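Local coordinates for uncharacterized protein conserved in bacteria (Cupriavidus necator, PDB 5DMH), which catalyses the ATP-dependent phosphorylation of 3-oxo-tetronate to 3-oxo-tetronate 4-phosphate, as a member of the four-carbon acid sugar kinase family, at residues A44-N49 with G254-A259; P148-N153 with G436-P441. One frame throughout, in Å; residues are numbered along the deposited sequence.

Contact 1 (A44-N49 with G254-A259); sequences ATDLAN and GGSGIA
Asp46 holds its carboxylate carbon CG trans to the backbone N (chi1 177°), which carries the group off helix 41-53 toward Ser256, while the hydroxyl of Ser256, at chi1 63°, is tucked between its own N and carbonyl carbon and turned to meet it. The two join in a short hydrogen bond, Ser256 OG donating to Asp46 OD1 over 2.7 Å. It arrives from above the carboxylate plane, 42° out of it. A water completes the link: it donates to Asp46 OD2 at 2.7 Å and accepts from the backbone N of Ser256 at 2.9 Å. Both carboxylate oxygens thus bind the same residue, one directly and one through the water, which should restrain rotation of the buried group. Aspartate suits a place where two O-H donors, the Ser256 hydroxyl and the water, each meet one of its oxygens. Serine is small enough to let the backbones draw close, with Ser256 CA 4.6 Å from Leu47 CA.

One residue along the helix the contact turns apolar. A methyl of Leu47, CD1, presses on Ala259 CB at 3.5 Å, tighter than usual for two carbons; alanine's single methyl lets the 3-10 turn 257-259 sit this close. That turn carries its own Ala259 N to Ser256 O bond. The arrangement joins a helix to a loop following a parallel strand, both buried within the sugar-binding N-terminal domain of this kinase family.

Contact 2 (P148-N153 with G436-P441); sequences PAFPEN and GNFGGP. With ADP (adenosine-5'-diphosphate), chain C.
The two loops come together at Asn153 and Phe438, whose CA atoms lie 7.5 Å apart, so side chains and a water, rather than paired backbones, bridge the gap. The amide of Asn153 lies over one face of the Phe438 ring, with ND2 3.1 Å above the plane and over its centre. Amide and ring are nearly parallel, 17° apart. With CG trans to its carbonyl carbon (chi1 -66°), Phe438 points its ring from the 436-441 loop toward Asn153 and Phe150, so that one face takes the Asn153 amide. The amide nitrogen has its polar partner in the carbonyl O of Pro416, to which it donates a hydrogen bond. At the other end of the amide, Asn153 OD1 accepts from a water at 2.9 Å, and the same water accepts from Gly439 N at 2.8 Å. Asparagine suits the spot because one flat group can cover an aromatic face while its two polar ends bind separate partners.

The loop 148-153 follows a strand of the sugar-binding domain, and 436-441 belongs to the nucleotide-binding domain, so the contact spans the interface between the two domains of a four-carbon acid sugar kinase.

Phe150 meets Phe438 obliquely, CE2 to CZ at 3.7 Å, with the ring planes 89° apart. Asn153 CB lies over the centre of one face of the Phe150 ring, so Asn153 touches both aromatics; the turn bringing it there is closed by Asn153 N donating to Phe150 O. Two residues before Phe438, Gly436 N donates to O1B of the ADP beta-phosphate at 2.8 Å. A glycine is needed here, since a CB would collide with phosphate oxygen O2B. Gly439 has positive phi, readily adopted without a side chain.

In the fold
Contacts 1 and 2 lie with centres about 12 Å apart and touch through Phe150 and Phe438. Asp46 OD2 packs 3.5 Å from Phe150 CE2 and 3.6 Å from Phe438 CE2, and Ser256 OG comes to 3.3 Å from Phe150 CE2, so the aromatic pair of contact 2 adjoins the aspartate-serine pair of contact 1. Contact 1 is internal to the sugar-binding domain; contact 2 ties that domain to the nucleotide-binding one. Contact 2 reaches ADP directly through Gly436, whereas the Asp46 side chain is about 11 Å from the nucleotide. His177, Ser294, Glu370 and Thr395 are among the other residues hydrogen-bonded to ADP.

Contact 1 (A44-N49 with G254-A259)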
loop_
_atom_site.group_PDB
_atom_site.type_symbol
_atom_site.label_atom_id
_atom_site.label_comp_id
_atom_site.label_asym_id
_atom_site.label_seq_id
_atom_site.Cartn_x
_atom_site.Cartn_y
_atom_site.Cartn_z
ATOM N N ALA A 44 -2.866 0.876 -1.802
ATOM C CA ALA A 44 -4.164 1.160 -2.376
ATOM C C ALA A 44 -4.906 -0.140 -2.772
ATOM O O ALA A 44 -6.105 -0.293 -2.480
ATOM C CB ALA A 44 -4.005 2.075 -3.586
ATOM N N THR A 45 -4.224 -1.072 -3.460
ATOM C CA THR A 45 -4.894 -2.309 -3.869
ATOM C C THR A 45 -5.256 -3.189 -2.662
ATOM O O THR A 45 -6.302 -3.840 -2.667
ATOM C CB THR A 45 -4.096 -3.159 -4.926
ATOM O OG1 THR A 45 -3.038 -3.884 -4.296
ATOM C CG2 THR A 45 -3.567 -2.312 -6.086
ATOM N N ASP A 46 -4.389 -3.203 -1.660
ATOM C CA ASP A 46 -4.579 -3.935 -0.397
ATOM C C ASP A 46 -5.853 -3.446 0.272
ATOM O O ASP A 46 -6.771 -4.215 0.517
ATOM C CB ASP A 46 -3.337 -3.701 0.478
ATOM C CG ASP A 46 -3.415 -4.330 1.864
ATOM O OD1 ASP A 46 -4.326 -5.139 2.156
ATOM O OD2 ASP A 46 -2.513 -4.007 2.679
ATOM N N LEU A 47 -5.926 -2.146 0.534
ATOM C CA LEU A 47 -7.155 -1.544 1.061
ATOM C C LEU A 47 -8.403 -1.816 0.207
ATOM O O LEU A 47 -9.430 -2.243 0.728
ATOM C CB LEU A 47 -6.947 -0.045 1.222
ATOM C CG LEU A 47 -8.189 0.743 1.651
ATOM C CD1 LEU A 47 -8.725 0.218 2.972
ATOM C CD2 LEU A 47 -7.852 2.198 1.738
ATOM N N ALA A 48 -8.334 -1.579 -1.104
ATOM C CA ALA A 48 -9.479 -1.806 -1.945
ATOM C C ALA A 48 -9.906 -3.280 -1.873
ATOM O O ALA A 48 -11.082 -3.578 -1.852
ATOM C CB ALA A 48 -9.215 -1.376 -3.386
ATOM N N ASN A 49 -8.948 -4.188 -1.819
ATOM C CA ASN A 49 -9.277 -5.609 -1.680
ATOM C C ASN A 49 -10.125 -5.877 -0.430
ATOM O O ASN A 49 -11.138 -6.572 -0.485
ATOM C CB ASN A 49 -7.976 -6.419 -1.629
ATOM C CG ASN A 49 -8.207 -7.922 -1.460
ATOM O OD1 ASN A 49 -8.841 -8.583 -2.289
ATOM N ND2 ASN A 49 -7.692 -8.459 -0.364
ATOM N N GLY A 254 -4.519 4.036 9.145
ATOM C CA GLY A 254 -3.923 2.746 9.400
ATOM C C GLY A 254 -3.598 1.987 8.143
ATOM O O GLY A 254 -3.490 2.553 7.043
ATOM N N GLY A 255 -3.448 0.680 8.312
ATOM C CA GLY A 255 -3.288 -0.223 7.190
ATOM C C GLY A 255 -4.644 -0.670 6.677
ATOM O O GLY A 255 -5.661 -0.025 6.910
ATOM N N SER A 256 -4.680 -1.796 5.971
ATOM C CA SER A 256 -5.934 -2.244 5.408
ATOM C C SER A 256 -6.820 -2.874 6.465
ATOM O O SER A 256 -8.023 -2.892 6.301
ATOM C CB SER A 256 -5.722 -3.218 4.240
ATOM O OG SER A 256 -5.088 -4.370 4.675
ATOM N N GLY A 257 -6.231 -3.415 7.525
ATOM C CA GLY A 257 -7.012 -4.097 8.543
ATOM C C GLY A 257 -8.022 -3.200 9.225
ATOM O O GLY A 257 -9.129 -3.633 9.591
ATOM N N ILE A 258 -7.647 -1.942 9.436
ATOM C CA ILE A 258 -8.553 -1.040 10.154
ATOM C C ILE A 258 -9.839 -0.772 9.353
ATOM O O ILE A 258 -10.836 -0.282 9.903
ATOM C CB ILE A 258 -7.853 0.262 10.556
ATOM C CG1 ILE A 258 -8.673 1.022 11.598
ATOM C CG2 ILE A 258 -7.633 1.189 9.355
ATOM C CD1 ILE A 258 -8.974 0.211 12.877
ATOM N N ALA A 259 -9.820 -1.085 8.057
ATOM C CA ALA A 259 -11.005 -0.902 7.198
ATOM C C ALA A 259 -11.984 -2.054 7.262
ATOM O O ALA A 259 -13.115 -1.940 6.758
ATOM C CB ALA A 259 -10.597 -0.680 5.753
HETATM O O HOH W 1 -2.175 -2.990 5.190
#

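Contact 2 (P148-N153 with G436-P441)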
loop_
_atom_site.group_PDB
_atom_site.type_symbol
_atom_site.label_atom_id
_atom_site.label_comp_id
_atom_site.label_asym_id
_atom_site.label_seq_id
_atom_site.Cartn_x
_atom_site.Cartn_y
_atom_site.Cartn_z
ATOM N N PRO A 148 -1.938 0.401 12.210
ATOM C CA PRO A 148 -1.418 -0.436 11.117
ATOM C C PRO A 148 -1.597 -1.949 11.287
ATOM O O PRO A 148 -1.068 -2.693 10.469
ATOM C CB PRO A 148 0.059 -0.087 11.105
ATOM C CG PRO A 148 0.380 0.290 12.565
ATOM C CD PRO A 148 -0.859 1.006 13.022
ATOM N N ALA A 149 -2.316 -2.418 12.313
ATOM C CA ALA A 149 -2.425 -3.861 12.536
ATOM C C ALA A 149 -3.070 -4.613 11.353
ATOM O O ALA A 149 -3.989 -4.095 10.671
ATOM C CB ALA A 149 -3.196 -4.129 13.815
ATOM N N PHE A 150 -2.619 -5.851 11.151
ATOM C CA PHE A 150 -3.043 -6.647 10.015
ATOM C C PHE A 150 -2.770 -8.120 10.358
ATOM O O PHE A 150 -1.820 -8.712 9.858
ATOM C CB PHE A 150 -2.215 -6.192 8.782
ATOM C CG PHE A 150 -2.740 -6.677 7.437
ATOM C CD1 PHE A 150 -3.760 -7.608 7.336
ATOM C CD2 PHE A 150 -2.194 -6.167 6.268
ATOM C CE1 PHE A 150 -4.217 -8.021 6.117
ATOM C CE2 PHE A 150 -2.647 -6.572 5.041
ATOM C CZ PHE A 150 -3.665 -7.505 4.953
ATOM N N PRO A 151 -3.587 -8.699 11.252
ATOM C CA PRO A 151 -3.317 -10.058 11.731
ATOM C C PRO A 151 -3.149 -11.100 10.628
ATOM O O PRO A 151 -2.320 -12.007 10.761
ATOM C CB PRO A 151 -4.559 -10.373 12.581
ATOM C CG PRO A 151 -4.888 -9.031 13.192
ATOM C CD PRO A 151 -4.655 -8.049 12.030
ATOM N N GLU A 152 -3.926 -10.982 9.562
ATOM C CA GLU A 152 -3.868 -11.916 8.454
ATOM C C GLU A 152 -2.461 -11.962 7.844
ATOM O O GLU A 152 -2.075 -12.959 7.206
ATOM C CB GLU A 152 -4.888 -11.507 7.384
ATOM C CG GLU A 152 -5.176 -12.550 6.294
ATOM C CD GLU A 152 -5.904 -11.986 5.052
ATOM O OE1 GLU A 152 -6.212 -10.762 4.982
ATOM O OE2 GLU A 152 -6.115 -12.770 4.094
ATOM N N ASN A 153 -1.725 -10.866 7.995
ATOM C CA ASN A 153 -0.355 -10.760 7.502
ATOM C C ASN A 153 0.615 -10.653 8.661
ATOM O O ASN A 153 1.764 -10.204 8.496
ATOM C CB ASN A 153 -0.184 -9.575 6.538
ATOM C CG ASN A 153 -0.126 -10.000 5.068
ATOM O OD1 ASN A 153 0.426 -11.049 4.727
ATOM N ND2 ASN A 153 -0.717 -9.180 4.192
ATOM N N GLY A 436 6.040 -5.219 -0.645
ATOM C CA GLY A 436 7.266 -5.968 -0.528
ATOM C C GLY A 436 7.233 -7.139 0.438
ATOM O O GLY A 436 7.781 -8.211 0.151
ATOM N N ASN A 437 6.596 -6.953 1.586
ATOM C CA ASN A 437 6.565 -7.991 2.591
ATOM C C ASN A 437 5.503 -9.090 2.362
ATOM O O ASN A 437 5.433 -10.058 3.138
ATOM C CB ASN A 437 6.345 -7.356 3.976
ATOM C CG ASN A 437 7.544 -6.570 4.460
ATOM O OD1 ASN A 437 8.689 -6.982 4.302
ATOM N ND2 ASN A 437 7.280 -5.444 5.083
ATOM N N PHE A 438 4.671 -8.953 1.337
ATOM C CA PHE A 438 3.531 -9.850 1.188
ATOM C C PHE A 438 3.779 -10.989 0.209
ATOM O O PHE A 438 4.736 -10.949 -0.601
ATOM C CB PHE A 438 2.287 -9.083 0.751
ATOM C CG PHE A 438 1.773 -8.110 1.771
ATOM C CD1 PHE A 438 2.287 -8.078 3.073
ATOM C CD2 PHE A 438 0.780 -7.198 1.417
ATOM C CE1 PHE A 438 1.790 -7.150 4.000
ATOM C CE2 PHE A 438 0.290 -6.287 2.342
ATOM C CZ PHE A 438 0.799 -6.260 3.620
ATOM N N GLY A 439 2.906 -11.995 0.292
ATOM C CA GLY A 439 2.947 -13.146 -0.580
ATOM C C GLY A 439 3.849 -14.250 -0.048
ATOM O O GLY A 439 4.813 -13.992 0.672
ATOM N N GLY A 440 3.553 -15.470 -0.464
ATOM C CA GLY A 440 4.371 -16.622 -0.144
ATOM C C GLY A 440 5.517 -16.779 -1.125
ATOM O O GLY A 440 5.665 -15.971 -2.068
ATOM N N PRO A 441 6.360 -17.802 -0.914
ATOM C CA PRO A 441 7.507 -18.040 -1.801
ATOM C C PRO A 441 7.177 -18.196 -3.270
ATOM O O PRO A 441 8.003 -17.841 -4.117
ATOM C CB PRO A 441 8.084 -19.362 -1.278
ATOM C CG PRO A 441 7.637 -19.432 0.132
ATOM C CD PRO A 441 6.334 -18.741 0.223
HETATM P PB ADP C . 8.826 -2.452 -0.375
HETATM O O1B ADP C . 7.394 -2.728 -0.819
HETATM O O2B ADP C . 9.560 -3.741 -0.044
HETATM O O3B ADP C . 8.935 -1.379 0.698
HETATM P PA ADP C . 9.641 -0.546 -2.442
HETATM O O1A ADP C . 9.672 -0.786 -3.900
HETATM O O2A ADP C . 8.623 0.341 -1.811
HETATM O O3A ADP C . 9.637 -2.003 -1.715
HETATM O "O5'" ADP C . 11.029 0.080 -1.936
HETATM C "C5'" ADP C . 12.278 -0.534 -2.218
HETATM C "C4'" ADP C . 13.294 0.554 -2.550
HETATM O "O4'" ADP C . 14.604 0.013 -2.488
HETATM C "C3'" ADP C . 13.105 1.094 -3.962
HETATM O "O3'" ADP C . 13.398 2.503 -4.023
HETATM C "C2'" ADP C . 14.114 0.306 -4.736
HETATM O "O2'" ADP C . 14.426 0.890 -5.983
HETATM C "C1'" ADP C . 15.244 0.247 -3.737
HETATM N N9 ADP C . 16.158 -0.838 -4.076
HETATM C C8 ADP C . 15.831 -2.081 -4.504
HETATM N N7 ADP C . 16.931 -2.806 -4.755
HETATM C C5 ADP C . 17.985 -2.000 -4.483
HETATM C C6 ADP C . 19.438 -2.141 -4.563
HETATM N N6 ADP C . 19.933 -3.332 -4.958
HETATM N N1 ADP C . 20.198 -1.094 -4.187
HETATM C C2 ADP C . 19.666 0.074 -3.771
HETATM N N3 ADP C . 18.334 0.300 -3.688
HETATM C C4 ADP C . 17.473 -0.700 -4.044
HETATM O O HOH W 2 0.713 -11.989 1.993
#